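Local coordinates for protein putative antitoxin VapB45 (Mycobacterium tuberculosis, PDB 5AF3) that is possibly the antitoxin of a type II toxin-antitoxin system, with VapC45 as its cognate toxin, and probably binds DNA through helix-turn-helix-like regions, at residues S165-D168 / A172-I175; I175-P178 / N184-L187; P189-G192 / P196-D199; T217-A222 / V227-L232. All coordinates share one frame; numbering follows the deposited sequence.

Contact 1: residues S165-D168 / A172-I175; sequences SFAD and ASMI
Ser165 and Met174 form a hydrogen-bonded antiparallel pair, and their side chains leave the same face of the hairpin side by side, Ser165 CB lying 3.8 Å from Met174 CB. The methionine chain bends at chi3 (76°), which carries Met174 CE back to within 4.0 Å of Ser165 OG. Ser165 OG is hydrogen-bonded to a water at 2.7 Å, which also donates weakly to Met174 O. Phe166 points away from the partner strand but still presents a ring edge to it: Phe166 CD1 is 3.4 Å from Ala172 N, which lies near the ring plane. On the turn side, Ser173 directs its CB toward the first strand and rests it against Ala167 CB (3.8 Å). With chi1 at 60° the hydroxyl turns back over its own backbone, and Ser173 OG makes a weak bond to Ser165 O.

Ser173 and Met174 both face Ser165, a classic beta bulge that shifts the register by one residue before Phe166. Ser165 O accepts from Ser173 N at 2.8 Å (173°) but from Met174 N weakly, at 3.4 Å, while Ser165 N donates to Met174 O at 2.7 Å. Two strong backbone bonds thus chiefly hold the bulge.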
ATOM      1  N   SER A 165      -4.965  -6.171  19.366  1.00 20.68           N
ATOM      2  CA  SER A 165      -5.588  -7.118  20.310  1.00 24.17           C
ATOM      3  C   SER A 165      -4.663  -7.254  21.499  1.00 19.06           C
ATOM      4  O   SER A 165      -3.455  -7.110  21.352  1.00 24.17           O
ATOM      5  CB  SER A 165      -5.761  -8.498  19.630  1.00 24.13           C
ATOM      6  OG  SER A 165      -6.768  -8.412  18.653  1.00 27.11           O
ATOM      7  N   PHE A 166      -5.215  -7.586  22.678  1.00 24.53           N
ATOM      8  CA  PHE A 166      -4.379  -7.585  23.897  1.00 24.72           C
ATOM      9  C   PHE A 166      -4.299  -8.935  24.642  1.00 26.46           C
ATOM     10  O   PHE A 166      -5.264  -9.679  24.619  1.00 24.63           O
ATOM     11  CB  PHE A 166      -4.844  -6.455  24.821  1.00 25.47           C
ATOM     12  CG  PHE A 166      -4.805  -5.104  24.135  1.00 20.68           C
ATOM     13  CD1 PHE A 166      -3.602  -4.412  24.035  1.00 19.27           C
ATOM     14  CD2 PHE A 166      -5.935  -4.606  23.497  1.00 22.42           C
ATOM     15  CE1 PHE A 166      -3.541  -3.190  23.336  1.00 19.49           C
ATOM     16  CE2 PHE A 166      -5.889  -3.377  22.813  1.00 22.51           C
ATOM     17  CZ  PHE A 166      -4.674  -2.693  22.726  1.00 17.68           C
ATOM     18  N   ALA A 167      -3.145  -9.208  25.257  1.00 27.75           N
ATOM     19  CA  ALA A 167      -2.921 -10.425  26.036  1.00 37.28           C
ATOM     20  C   ALA A 167      -3.414 -10.235  27.469  1.00 42.68           C
ATOM     21  O   ALA A 167      -4.069  -9.214  27.773  1.00 43.23           O
ATOM     22  CB  ALA A 167      -1.437 -10.823  26.011  1.00 35.45           C
ATOM     23  N   ASP A 168      -3.131 -11.228  28.326  1.00 46.07           N
ATOM     24  CA  ASP A 168      -3.562 -11.214  29.732  1.00 48.55           C
ATOM     25  C   ASP A 168      -3.084  -9.956  30.442  1.00 46.81           C
ATOM     26  O   ASP A 168      -3.811  -9.356  31.248  1.00 47.32           O
ATOM     27  CB  ASP A 168      -3.049 -12.453  30.483  1.00 51.11           C
ATOM     28  CG  ASP A 168      -4.119 -13.531  30.640  1.00 55.77           C
ATOM     29  OD1 ASP A 168      -5.232 -13.359  30.076  1.00 56.05           O
ATOM     30  OD2 ASP A 168      -3.854 -14.550  31.337  1.00 57.72           O
ATOM     31  N   ALA A 172      -0.349  -5.382  23.887  1.00 20.07           N
ATOM     32  CA  ALA A 172      -0.591  -5.941  22.558  1.00 15.89           C
ATOM     33  C   ALA A 172      -0.092  -7.406  22.373  1.00 15.92           C
ATOM     34  O   ALA A 172       1.041  -7.749  22.685  1.00 21.78           O
ATOM     35  CB  ALA A 172       0.054  -5.056  21.493  1.00 15.64           C
ATOM     36  N   SER A 173      -0.970  -8.213  21.796  1.00 23.83           N
ATOM     37  CA  SER A 173      -0.616  -9.568  21.426  1.00 22.51           C
ATOM     38  C   SER A 173      -0.831  -9.824  19.919  1.00 24.43           C
ATOM     39  O   SER A 173      -0.387 -10.855  19.387  1.00 20.74           O
ATOM     40  CB  SER A 173      -1.472 -10.507  22.249  1.00 18.91           C
ATOM     41  OG  SER A 173      -2.841 -10.266  21.981  1.00 22.30           O
ATOM     42  N   MET A 174      -1.497  -8.893  19.227  1.00 23.81           N
ATOM     43  CA  MET A 174      -1.780  -9.067  17.798  1.00 21.72           C
ATOM     44  C   MET A 174      -2.147  -7.706  17.237  1.00 21.95           C
ATOM     45  O   MET A 174      -2.766  -6.883  17.927  1.00 19.18           O
ATOM     46  CB  MET A 174      -2.969 -10.033  17.574  1.00 21.31           C
ATOM     47  CG  MET A 174      -3.120 -10.553  16.136  1.00 26.54           C
ATOM     48  SD  MET A 174      -4.203 -12.014  15.967  1.00 25.50           S
ATOM     49  CE  MET A 174      -5.848 -11.404  16.096  1.00 26.41           C
ATOM     50  N   ILE A 175      -1.791  -7.483  15.983  1.00 20.33           N
ATOM     51  CA  ILE A 175      -2.128  -6.230  15.286  1.00 18.77           C
ATOM     52  C   ILE A 175      -2.650  -6.581  13.884  1.00 17.64           C
ATOM     53  O   ILE A 175      -1.941  -7.225  13.121  1.00 18.57           O
ATOM     54  CB  ILE A 175      -0.887  -5.312  15.116  1.00 18.91           C
ATOM     55  CG1 ILE A 175      -0.157  -5.029  16.458  1.00 18.30           C
ATOM     56  CG2 ILE A 175      -1.266  -3.975  14.365  1.00 20.36           C
ATOM     57  CD1 ILE A 175       1.320  -4.669  16.265  1.00 21.01           C
TER
HETATM   58  O   HOH W   1      -5.708  -7.673  16.337  1.00 25.91           O

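Contact 2: residues I175-P178 / N184-L187; sequences IRLP and NVVL
Ile175 and Leu187 are a hydrogen-bonded antiparallel pair, joined by Ile175 N to Leu187 O at 3.0 Å and Leu187 N to Ile175 O at 2.8 Å, and Arg176 with Val186 follows as the non-hydrogen-bonded pair. One step further, Leu177 N meets Val185 O at 2.7 Å in a virtually straight bond. The pairing is then continued by solvent: a water donates to Leu177 O at 2.7 Å and accepts from Val185 N at 2.9 Å.

Arg176 is extended as far as NE, CG anti to the backbone N (chi1 176°), and this reach brings its guanidinium to Asn184. Asn184 OD1 takes NE of Arg176 at 2.8 Å and, weakly, NH2 of Arg176 at 3.2 Å. The amide is turned 54° out of the guanidinium plane, although Asn184 OD1 itself stays close to that plane (12° out of it). Nearer the backbone, Val186 CG1 packs against Arg176 CA. Leu177 and Leu187 approach at about a right angle, with Leu177 CD1 3.9 Å from Leu187 CG.

Arg176 has a second partner: its NH1 is hydrogen-bonded to Gln163 OE1, just ahead of strand 164-166. Ile175 and Leu187 face helix 72-86, Val186 lies on the other face against Arg191, and strand 197-198 flanks strand 185-187. Pro178 touches helix 155-161 and Asp237 of the second subunit.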
ATOM      1  N   ILE A 175      -1.791  -7.483  15.983  1.00 20.33           N
ATOM      2  CA  ILE A 175      -2.128  -6.230  15.286  1.00 18.77           C
ATOM      3  C   ILE A 175      -2.650  -6.581  13.884  1.00 17.64           C
ATOM      4  O   ILE A 175      -1.941  -7.225  13.121  1.00 18.57           O
ATOM      5  CB  ILE A 175      -0.887  -5.312  15.116  1.00 18.91           C
ATOM      6  CG1 ILE A 175      -0.157  -5.029  16.458  1.00 18.30           C
ATOM      7  CG2 ILE A 175      -1.266  -3.975  14.365  1.00 20.36           C
ATOM      8  CD1 ILE A 175       1.320  -4.669  16.265  1.00 21.01           C
ATOM      9  N   ARG A 176      -3.860  -6.140  13.577  1.00 16.02           N
ATOM     10  CA  ARG A 176      -4.447  -6.304  12.260  1.00 18.41           C
ATOM     11  C   ARG A 176      -3.947  -5.160  11.372  1.00 22.36           C
ATOM     12  O   ARG A 176      -3.990  -3.988  11.794  1.00 20.90           O
ATOM     13  CB  ARG A 176      -5.948  -6.262  12.352  1.00 19.54           C
ATOM     14  CG  ARG A 176      -6.655  -6.322  10.991  1.00 19.86           C
ATOM     15  CD  ARG A 176      -8.139  -6.404  11.136  1.00 23.12           C
ATOM     16  NE  ARG A 176      -8.773  -6.413   9.815  1.00 24.53           N
ATOM     17  CZ  ARG A 176      -9.046  -5.312   9.121  1.00 28.14           C
ATOM     18  NH1 ARG A 176      -8.735  -4.122   9.631  1.00 22.05           N
ATOM     19  NH2 ARG A 176      -9.625  -5.396   7.917  1.00 26.92           N
ATOM     20  N   LEU A 177      -3.500  -5.501  10.165  1.00 18.88           N
ATOM     21  CA  LEU A 177      -2.905  -4.497   9.223  1.00 21.03           C
ATOM     22  C   LEU A 177      -4.007  -4.084   8.228  1.00 20.25           C
ATOM     23  O   LEU A 177      -4.404  -4.877   7.365  1.00 20.42           O
ATOM     24  CB  LEU A 177      -1.638  -5.059   8.549  1.00 22.31           C
ATOM     25  CG  LEU A 177      -0.551  -5.587   9.495  1.00 23.08           C
ATOM     26  CD1 LEU A 177       0.558  -6.196   8.737  1.00 20.81           C
ATOM     27  CD2 LEU A 177       0.002  -4.466  10.416  1.00 22.17           C
ATOM     28  N   PRO A 178      -4.603  -2.880   8.425  1.00 23.81           N
ATOM     29  CA  PRO A 178      -5.827  -2.533   7.677  1.00 24.23           C
ATOM     30  C   PRO A 178      -5.572  -2.314   6.185  1.00 19.81           C
ATOM     31  O   PRO A 178      -6.525  -2.315   5.411  1.00 23.98           O
ATOM     32  CB  PRO A 178      -6.328  -1.245   8.359  1.00 24.61           C
ATOM     33  CG  PRO A 178      -5.104  -0.638   8.959  1.00 29.26           C
ATOM     34  CD  PRO A 178      -4.205  -1.808   9.359  1.00 25.36           C
ATOM     35  N   ASN A 184      -7.973  -9.617   6.428  1.00 21.39           N
ATOM     36  CA  ASN A 184      -7.633  -9.676   7.867  1.00 23.46           C
ATOM     37  C   ASN A 184      -6.257 -10.247   8.157  1.00 22.09           C
ATOM     38  O   ASN A 184      -6.113 -11.268   8.814  1.00 21.17           O
ATOM     39  CB  ASN A 184      -8.743 -10.397   8.649  1.00 24.61           C
ATOM     40  CG  ASN A 184     -10.072  -9.739   8.444  1.00 28.12           C
ATOM     41  OD1 ASN A 184     -10.174  -8.520   8.524  1.00 26.93           O
ATOM     42  ND2 ASN A 184     -11.102 -10.521   8.161  1.00 33.42           N
ATOM     43  N   VAL A 185      -5.243  -9.561   7.643  1.00 18.97           N
ATOM     44  CA  VAL A 185      -3.866  -9.941   7.832  1.00 18.08           C
ATOM     45  C   VAL A 185      -3.393  -9.321   9.133  1.00 21.44           C
ATOM     46  O   VAL A 185      -3.645  -8.122   9.402  1.00 18.32           O
ATOM     47  CB  VAL A 185      -3.002  -9.512   6.634  1.00 18.84           C
ATOM     48  CG1 VAL A 185      -1.518  -9.589   6.946  1.00 18.98           C
ATOM     49  CG2 VAL A 185      -3.411 -10.394   5.400  1.00 17.03           C
ATOM     50  N   VAL A 186      -2.704 -10.147   9.912  1.00 17.87           N
ATOM     51  CA  VAL A 186      -2.194  -9.750  11.226  1.00 18.76           C
ATOM     52  C   VAL A 186      -0.722  -9.998  11.430  1.00 16.47           C
ATOM     53  O   VAL A 186      -0.097 -10.854  10.769  1.00 18.26           O
ATOM     54  CB  VAL A 186      -3.008 -10.439  12.371  1.00 15.38           C
ATOM     55  CG1 VAL A 186      -4.435 -10.036  12.321  1.00 17.88           C
ATOM     56  CG2 VAL A 186      -2.896 -12.003  12.289  1.00 20.23           C
ATOM     57  N   LEU A 187      -0.143  -9.241  12.365  1.00 17.09           N
ATOM     58  CA  LEU A 187       1.119  -9.577  12.970  1.00 17.80           C
ATOM     59  C   LEU A 187       0.789 -10.260  14.319  1.00 21.21           C
ATOM     60  O   LEU A 187       0.054  -9.708  15.134  1.00 19.93           O
ATOM     61  CB  LEU A 187       1.950  -8.331  13.219  1.00 20.76           C
ATOM     62  CG  LEU A 187       2.246  -7.489  11.974  1.00 21.21           C
ATOM     63  CD1 LEU A 187       3.067  -6.264  12.407  1.00 21.05           C
ATOM     64  CD2 LEU A 187       2.993  -8.350  10.940  1.00 17.73           C
TER
HETATM   65  O   HOH W   2      -6.207  -6.833   7.132  1.00 21.74           O

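Contact 3: residues P189-G192 / P196-D199; sequences PRRG and PVFD
Arg191 and Asp199 bind each other across the hairpin whose strands are 185-187 and 197-198, Arg191 sitting in the loop that connects them. The arginine starts from a CB directed at the facing segment, 4.5 Å from Val197 CG1. With CG anti to the carbonyl carbon and a bend at chi3 (-80°), the chain carries the guanidinium over Val197. NE then forms a salt bridge with Asp188, just before the loop segment. CZ has Val197 CG2 above one face, over the centre of the group and 4.2 Å away, so a methyl covers the flat side while the nitrogens are used at the rim.

NH1 donates to the backbone oxygen Asp199 O at 2.8 Å, with that oxygen only 4° out of the guanidinium plane. NH2 forms a salt bridge with Asp199 OD1 at 2.6 Å (N-H...O 164°), and also packs against Val186 CG2 and Met174 SD of the neighbouring strands. The grip is end-on, but its two bonds go to different groups, NH1 to the backbone O and NH2 to the carboxylate OD1, so it is not a bidentate carboxylate pair.

Gly192, beside the arginine, places its CA 4.0 Å from Val197 CG1, and Arg191 O lies at the same distance from that methyl. At the far end of the side chain, NH2 approaches Asp199 OD1 nearly along the C-O bond of the carboxylate.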
ATOM      1  N   PRO A 189       2.920 -12.903  17.129  1.00 21.65           N
ATOM      2  CA  PRO A 189       4.177 -13.611  17.377  1.00 25.38           C
ATOM      3  C   PRO A 189       3.973 -15.146  17.509  1.00 22.92           C
ATOM      4  O   PRO A 189       4.948 -15.906  17.498  1.00 25.68           O
ATOM      5  CB  PRO A 189       4.667 -12.999  18.705  1.00 27.73           C
ATOM      6  CG  PRO A 189       3.419 -12.583  19.387  1.00 28.54           C
ATOM      7  CD  PRO A 189       2.535 -12.061  18.282  1.00 25.28           C
ATOM      8  N   ARG A 190       2.727 -15.581  17.619  1.00 27.72           N
ATOM      9  CA  ARG A 190       2.439 -17.031  17.791  1.00 30.55           C
ATOM     10  C   ARG A 190       2.322 -17.774  16.454  1.00 31.28           C
ATOM     11  O   ARG A 190       2.167 -19.005  16.444  1.00 25.34           O
ATOM     12  CB  ARG A 190       1.154 -17.250  18.587  1.00 32.89           C
ATOM     13  CG  ARG A 190       1.229 -16.861  20.043  1.00 39.61           C
ATOM     14  CD  ARG A 190      -0.160 -16.488  20.540  1.00 48.81           C
ATOM     15  NE  ARG A 190      -0.700 -17.379  21.566  1.00 54.92           N
ATOM     16  CZ  ARG A 190      -1.365 -18.509  21.315  1.00 60.36           C
ATOM     17  NH1 ARG A 190      -1.554 -18.914  20.064  1.00 64.22           N
ATOM     18  NH2 ARG A 190      -1.828 -19.250  22.314  1.00 62.12           N
ATOM     19  N   ARG A 191       2.332 -17.038  15.329  1.00 26.71           N
ATOM     20  CA  ARG A 191       2.117 -17.652  14.002  1.00 24.20           C
ATOM     21  C   ARG A 191       2.977 -17.006  12.931  1.00 26.74           C
ATOM     22  O   ARG A 191       3.128 -15.781  12.906  1.00 23.61           O
ATOM     23  CB  ARG A 191       0.652 -17.574  13.559  1.00 18.71           C
ATOM     24  CG  ARG A 191      -0.392 -18.205  14.529  1.00 20.24           C
ATOM     25  CD  ARG A 191      -1.768 -18.089  13.964  1.00 22.60           C
ATOM     26  NE  ARG A 191      -2.308 -16.741  14.188  1.00 22.11           N
ATOM     27  CZ  ARG A 191      -3.455 -16.271  13.695  1.00 22.06           C
ATOM     28  NH1 ARG A 191      -4.267 -17.009  12.911  1.00 19.96           N
ATOM     29  NH2 ARG A 191      -3.816 -15.031  14.021  1.00 23.75           N
ATOM     30  N   GLY A 192       3.541 -17.818  12.048  1.00 24.07           N
ATOM     31  CA  GLY A 192       4.349 -17.306  10.959  1.00 24.81           C
ATOM     32  C   GLY A 192       5.590 -16.538  11.411  1.00 27.18           C
ATOM     33  O   GLY A 192       6.071 -15.680  10.686  1.00 27.62           O
ATOM     34  N   PRO A 196       3.423 -11.181   8.493  1.00 17.87           N
ATOM     35  CA  PRO A 196       2.001 -11.053   8.168  1.00 19.59           C
ATOM     36  C   PRO A 196       1.318 -12.418   7.827  1.00 17.50           C
ATOM     37  O   PRO A 196       1.782 -13.121   6.924  1.00 19.03           O
ATOM     38  CB  PRO A 196       2.009 -10.150   6.937  1.00 18.27           C
ATOM     39  CG  PRO A 196       3.241  -9.314   7.122  1.00 20.92           C
ATOM     40  CD  PRO A 196       4.262 -10.273   7.677  1.00 20.03           C
ATOM     41  N   VAL A 197       0.279 -12.770   8.562  1.00 17.96           N
ATOM     42  CA  VAL A 197      -0.555 -13.968   8.266  1.00 16.31           C
ATOM     43  C   VAL A 197      -1.992 -13.612   8.099  1.00 21.42           C
ATOM     44  O   VAL A 197      -2.475 -12.621   8.704  1.00 20.34           O
ATOM     45  CB  VAL A 197      -0.395 -15.106   9.384  1.00 19.81           C
ATOM     46  CG1 VAL A 197       1.027 -15.602   9.487  1.00 21.95           C
ATOM     47  CG2 VAL A 197      -0.934 -14.624  10.739  1.00 20.91           C
ATOM     48  N   PHE A 198      -2.692 -14.397   7.266  1.00 16.79           N
ATOM     49  CA  PHE A 198      -4.128 -14.379   7.217  1.00 18.77           C
ATOM     50  C   PHE A 198      -4.587 -14.887   8.596  1.00 20.20           C
ATOM     51  O   PHE A 198      -4.276 -16.012   8.982  1.00 18.85           O
ATOM     52  CB  PHE A 198      -4.627 -15.307   6.102  1.00 20.01           C
ATOM     53  CG  PHE A 198      -4.293 -14.821   4.707  1.00 17.19           C
ATOM     54  CD1 PHE A 198      -5.102 -13.873   4.091  1.00 19.62           C
ATOM     55  CD2 PHE A 198      -3.212 -15.363   4.004  1.00 17.31           C
ATOM     56  CE1 PHE A 198      -4.827 -13.444   2.741  1.00 21.06           C
ATOM     57  CE2 PHE A 198      -2.899 -14.928   2.696  1.00 19.01           C
ATOM     58  CZ  PHE A 198      -3.692 -13.967   2.072  1.00 17.78           C
ATOM     59  N   ASP A 199      -5.276 -14.028   9.356  1.00 19.39           N
ATOM     60  CA  ASP A 199      -5.755 -14.407  10.711  1.00 17.72           C
ATOM     61  C   ASP A 199      -6.613 -15.691  10.604  1.00 23.46           C
ATOM     62  O   ASP A 199      -6.591 -16.547  11.493  1.00 22.78           O
ATOM     63  CB  ASP A 199      -6.599 -13.267  11.281  1.00 20.85           C
ATOM     64  CG  ASP A 199      -6.997 -13.485  12.745  1.00 24.32           C
ATOM     65  OD1 ASP A 199      -6.191 -14.068  13.518  1.00 25.71           O
ATOM     66  OD2 ASP A 199      -8.092 -12.996  13.094  1.00 25.05           O
TER

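Contact 4: residues T217-A222 / V227-L232; sequences TFQAVA and VTPDQL
Helices 218-225 and 229-236 succeed each other across a short turn within the DUF433 family region, an arrangement consistent with a helix-turn-helix, and the contact joins the start of each. The single hydrogen bond between the two segments runs from the connection back to the first helix, from Val227 N to Ala222 O, 3.0 Å and 159°.

Apolar atoms do most of the rest. Ala222 points its CB at the beginning of the second helix, 3.5 Å from Pro229 N and 3.7 Å from Pro229 CD. Leu232 drives its CD1 branch against the first helix: Leu232 CD1 is 3.4 Å from Phe218 O and 3.6 Å from Val221 CG1, the valine and leucine chains crossing at roughly a right angle. Leu232 CB in turn meets the Phe218 ring at its edge, in the plane, and lies 3.8 Å from Phe218 CD1.

The first helix is capped by Thr217 OG1, which accepts from Ala220 N at 3.0 Å; at the second, the Thr228 side chain makes no capping bond, though Gln231 OE1 accepts from Thr228 N at 2.9 Å. Phe218 also makes a cation-pi contact with Arg233, and its backbone N bonds Glu155 of the second subunit. One backbone bond and a largely apolar interface hold the helices, consistent with burial of Leu232 and Phe218 as the main source of cohesion.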
ATOM      1  N   THR A 217      -4.574 -20.236 -10.511  1.00 19.32           N
ATOM      2  CA  THR A 217      -5.734 -19.338 -10.482  1.00 15.96           C
ATOM      3  C   THR A 217      -5.965 -18.855  -9.042  1.00 18.07           C
ATOM      4  O   THR A 217      -5.517 -19.503  -8.066  1.00 18.66           O
ATOM      5  CB  THR A 217      -6.988 -20.055 -10.952  1.00 20.71           C
ATOM      6  OG1 THR A 217      -7.357 -21.021  -9.953  1.00 19.83           O
ATOM      7  CG2 THR A 217      -6.727 -20.756 -12.265  1.00 19.73           C
ATOM      8  N   PHE A 218      -6.640 -17.721  -8.901  1.00 18.71           N
ATOM      9  CA  PHE A 218      -7.035 -17.234  -7.575  1.00 18.79           C
ATOM     10  C   PHE A 218      -7.858 -18.289  -6.812  1.00 22.33           C
ATOM     11  O   PHE A 218      -7.663 -18.486  -5.616  1.00 19.26           O
ATOM     12  CB  PHE A 218      -7.761 -15.881  -7.649  1.00 20.25           C
ATOM     13  CG  PHE A 218      -6.836 -14.719  -7.855  1.00 18.39           C
ATOM     14  CD1 PHE A 218      -6.214 -14.096  -6.760  1.00 21.24           C
ATOM     15  CD2 PHE A 218      -6.571 -14.245  -9.138  1.00 20.14           C
ATOM     16  CE1 PHE A 218      -5.334 -12.996  -6.951  1.00 20.25           C
ATOM     17  CE2 PHE A 218      -5.673 -13.178  -9.340  1.00 17.37           C
ATOM     18  CZ  PHE A 218      -5.079 -12.538  -8.251  1.00 17.62           C
ATOM     19  N   GLN A 219      -8.752 -18.990  -7.510  1.00 19.91           N
ATOM     20  CA  GLN A 219      -9.594 -20.010  -6.848  1.00 23.07           C
ATOM     21  C   GLN A 219      -8.750 -21.172  -6.292  1.00 18.39           C
ATOM     22  O   GLN A 219      -8.973 -21.620  -5.138  1.00 23.55           O
ATOM     23  CB  GLN A 219     -10.698 -20.549  -7.807  1.00 22.87           C
ATOM     24  CG  GLN A 219     -11.710 -21.475  -7.115  1.00 27.23           C
ATOM     25  CD  GLN A 219     -12.478 -20.771  -6.009  1.00 29.57           C
ATOM     26  OE1 GLN A 219     -12.363 -21.125  -4.819  1.00 36.66           O
ATOM     27  NE2 GLN A 219     -13.258 -19.757  -6.380  1.00 27.59           N
ATOM     28  N   ALA A 220      -7.805 -21.639  -7.099  1.00 16.81           N
ATOM     29  CA  ALA A 220      -6.933 -22.763  -6.730  1.00 21.71           C
ATOM     30  C   ALA A 220      -6.084 -22.383  -5.528  1.00 22.58           C
ATOM     31  O   ALA A 220      -5.976 -23.133  -4.562  1.00 20.22           O
ATOM     32  CB  ALA A 220      -6.044 -23.161  -7.872  1.00 22.32           C
ATOM     33  N   VAL A 221      -5.476 -21.204  -5.591  1.00 18.57           N
ATOM     34  CA  VAL A 221      -4.657 -20.746  -4.444  1.00 17.42           C
ATOM     35  C   VAL A 221      -5.522 -20.547  -3.193  1.00 18.05           C
ATOM     36  O   VAL A 221      -5.148 -20.993  -2.100  1.00 21.30           O
ATOM     37  CB  VAL A 221      -3.845 -19.476  -4.812  1.00 18.85           C
ATOM     38  CG1 VAL A 221      -3.077 -18.931  -3.581  1.00 19.46           C
ATOM     39  CG2 VAL A 221      -2.843 -19.828  -5.945  1.00 12.29           C
ATOM     40  N   ALA A 222      -6.695 -19.934  -3.352  1.00 20.98           N
ATOM     41  CA  ALA A 222      -7.575 -19.661  -2.203  1.00 26.46           C
ATOM     42  C   ALA A 222      -7.955 -20.951  -1.487  1.00 27.73           C
ATOM     43  O   ALA A 222      -7.863 -21.039  -0.260  1.00 31.43           O
ATOM     44  CB  ALA A 222      -8.811 -18.897  -2.636  1.00 25.68           C
ATOM     45  N   VAL A 227      -8.230 -19.423   2.272  1.00 17.78           N
ATOM     46  CA  VAL A 227      -8.739 -18.053   2.233  1.00 21.36           C
ATOM     47  C   VAL A 227      -9.688 -18.017   1.055  1.00 24.84           C
ATOM     48  O   VAL A 227      -9.918 -19.039   0.398  1.00 26.14           O
ATOM     49  CB  VAL A 227      -7.599 -16.991   2.027  1.00 22.85           C
ATOM     50  CG1 VAL A 227      -6.799 -16.820   3.285  1.00 24.94           C
ATOM     51  CG2 VAL A 227      -6.693 -17.373   0.886  1.00 23.02           C
ATOM     52  N   THR A 228     -10.231 -16.835   0.784  1.00 24.80           N
ATOM     53  CA  THR A 228     -11.132 -16.652  -0.320  1.00 27.13           C
ATOM     54  C   THR A 228     -10.373 -15.950  -1.462  1.00 25.87           C
ATOM     55  O   THR A 228      -9.318 -15.354  -1.199  1.00 23.71           O
ATOM     56  CB  THR A 228     -12.359 -15.870   0.196  1.00 29.01           C
ATOM     57  OG1 THR A 228     -13.508 -16.164  -0.604  1.00 40.63           O
ATOM     58  CG2 THR A 228     -12.087 -14.437   0.171  1.00 17.23           C
ATOM     59  N   PRO A 229     -10.847 -16.065  -2.740  1.00 24.27           N
ATOM     60  CA  PRO A 229     -10.235 -15.286  -3.831  1.00 25.89           C
ATOM     61  C   PRO A 229     -10.232 -13.786  -3.594  1.00 21.45           C
ATOM     62  O   PRO A 229      -9.218 -13.124  -3.879  1.00 20.01           O
ATOM     63  CB  PRO A 229     -11.087 -15.667  -5.062  1.00 27.77           C
ATOM     64  CG  PRO A 229     -11.552 -17.038  -4.756  1.00 28.13           C
ATOM     65  CD  PRO A 229     -11.880 -16.988  -3.272  1.00 29.09           C
ATOM     66  N   ASP A 230     -11.331 -13.245  -3.066  1.00 23.74           N
ATOM     67  CA  ASP A 230     -11.386 -11.810  -2.745  1.00 26.33           C
ATOM     68  C   ASP A 230     -10.330 -11.404  -1.717  1.00 22.92           C
ATOM     69  O   ASP A 230      -9.679 -10.364  -1.859  1.00 22.36           O
ATOM     70  CB  ASP A 230     -12.773 -11.412  -2.265  1.00 28.48           C
ATOM     71  CG  ASP A 230     -13.758 -11.219  -3.421  1.00 32.36           C
ATOM     72  OD1 ASP A 230     -13.330 -11.225  -4.603  1.00 35.06           O
ATOM     73  OD2 ASP A 230     -14.957 -11.058  -3.138  1.00 33.72           O
ATOM     74  N   GLN A 231     -10.161 -12.230  -0.693  1.00 24.11           N
ATOM     75  CA  GLN A 231      -9.098 -12.031   0.296  1.00 21.60           C
ATOM     76  C   GLN A 231      -7.700 -12.074  -0.324  1.00 21.93           C
ATOM     77  O   GLN A 231      -6.818 -11.276   0.056  1.00 22.39           O
ATOM     78  CB  GLN A 231      -9.202 -13.062   1.417  1.00 21.28           C
ATOM     79  CG  GLN A 231     -10.346 -12.790   2.375  1.00 21.42           C
ATOM     80  CD  GLN A 231     -10.483 -13.868   3.402  1.00 26.70           C
ATOM     81  OE1 GLN A 231     -10.257 -15.061   3.117  1.00 24.24           O
ATOM     82  NE2 GLN A 231     -10.849 -13.473   4.618  1.00 27.71           N
ATOM     83  N   LEU A 232      -7.483 -12.983  -1.273  1.00 19.43           N
ATOM     84  CA  LEU A 232      -6.198 -13.018  -1.970  1.00 21.41           C
ATOM     85  C   LEU A 232      -5.946 -11.729  -2.742  1.00 21.63           C
ATOM     86  O   LEU A 232      -4.829 -11.227  -2.729  1.00 20.11           O
ATOM     87  CB  LEU A 232      -6.099 -14.181  -2.952  1.00 22.14           C
ATOM     88  CG  LEU A 232      -5.734 -15.556  -2.485  1.00 21.74           C
ATOM     89  CD1 LEU A 232      -5.727 -16.489  -3.714  1.00 20.62           C
ATOM     90  CD2 LEU A 232      -4.374 -15.597  -1.684  1.00 22.56           C
TER

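Contacts 1, 2 and 3 belong to one antiparallel sheet: contacts 1 and 2 share Ile175 and strand 172-176, and contact 2 adjoins contact 3 through backbone pairing of strands 185-187 and 197-198. Contact 2 is the buried member, whereas contact 1 lies at the surface and contact 3 is partly buried. Their chemistry differs: backbone bonds around a bulge in contact 1, regular pairing with leucine packing on one face and an Arg-Asn bond on the other in contact 2, a charged pair reaching from a loop in contact 3. Contact 4 is different in kind, helix against helix and largely apolar; it still touches contact 3, where Phe198 packs on Val227 and Leu232.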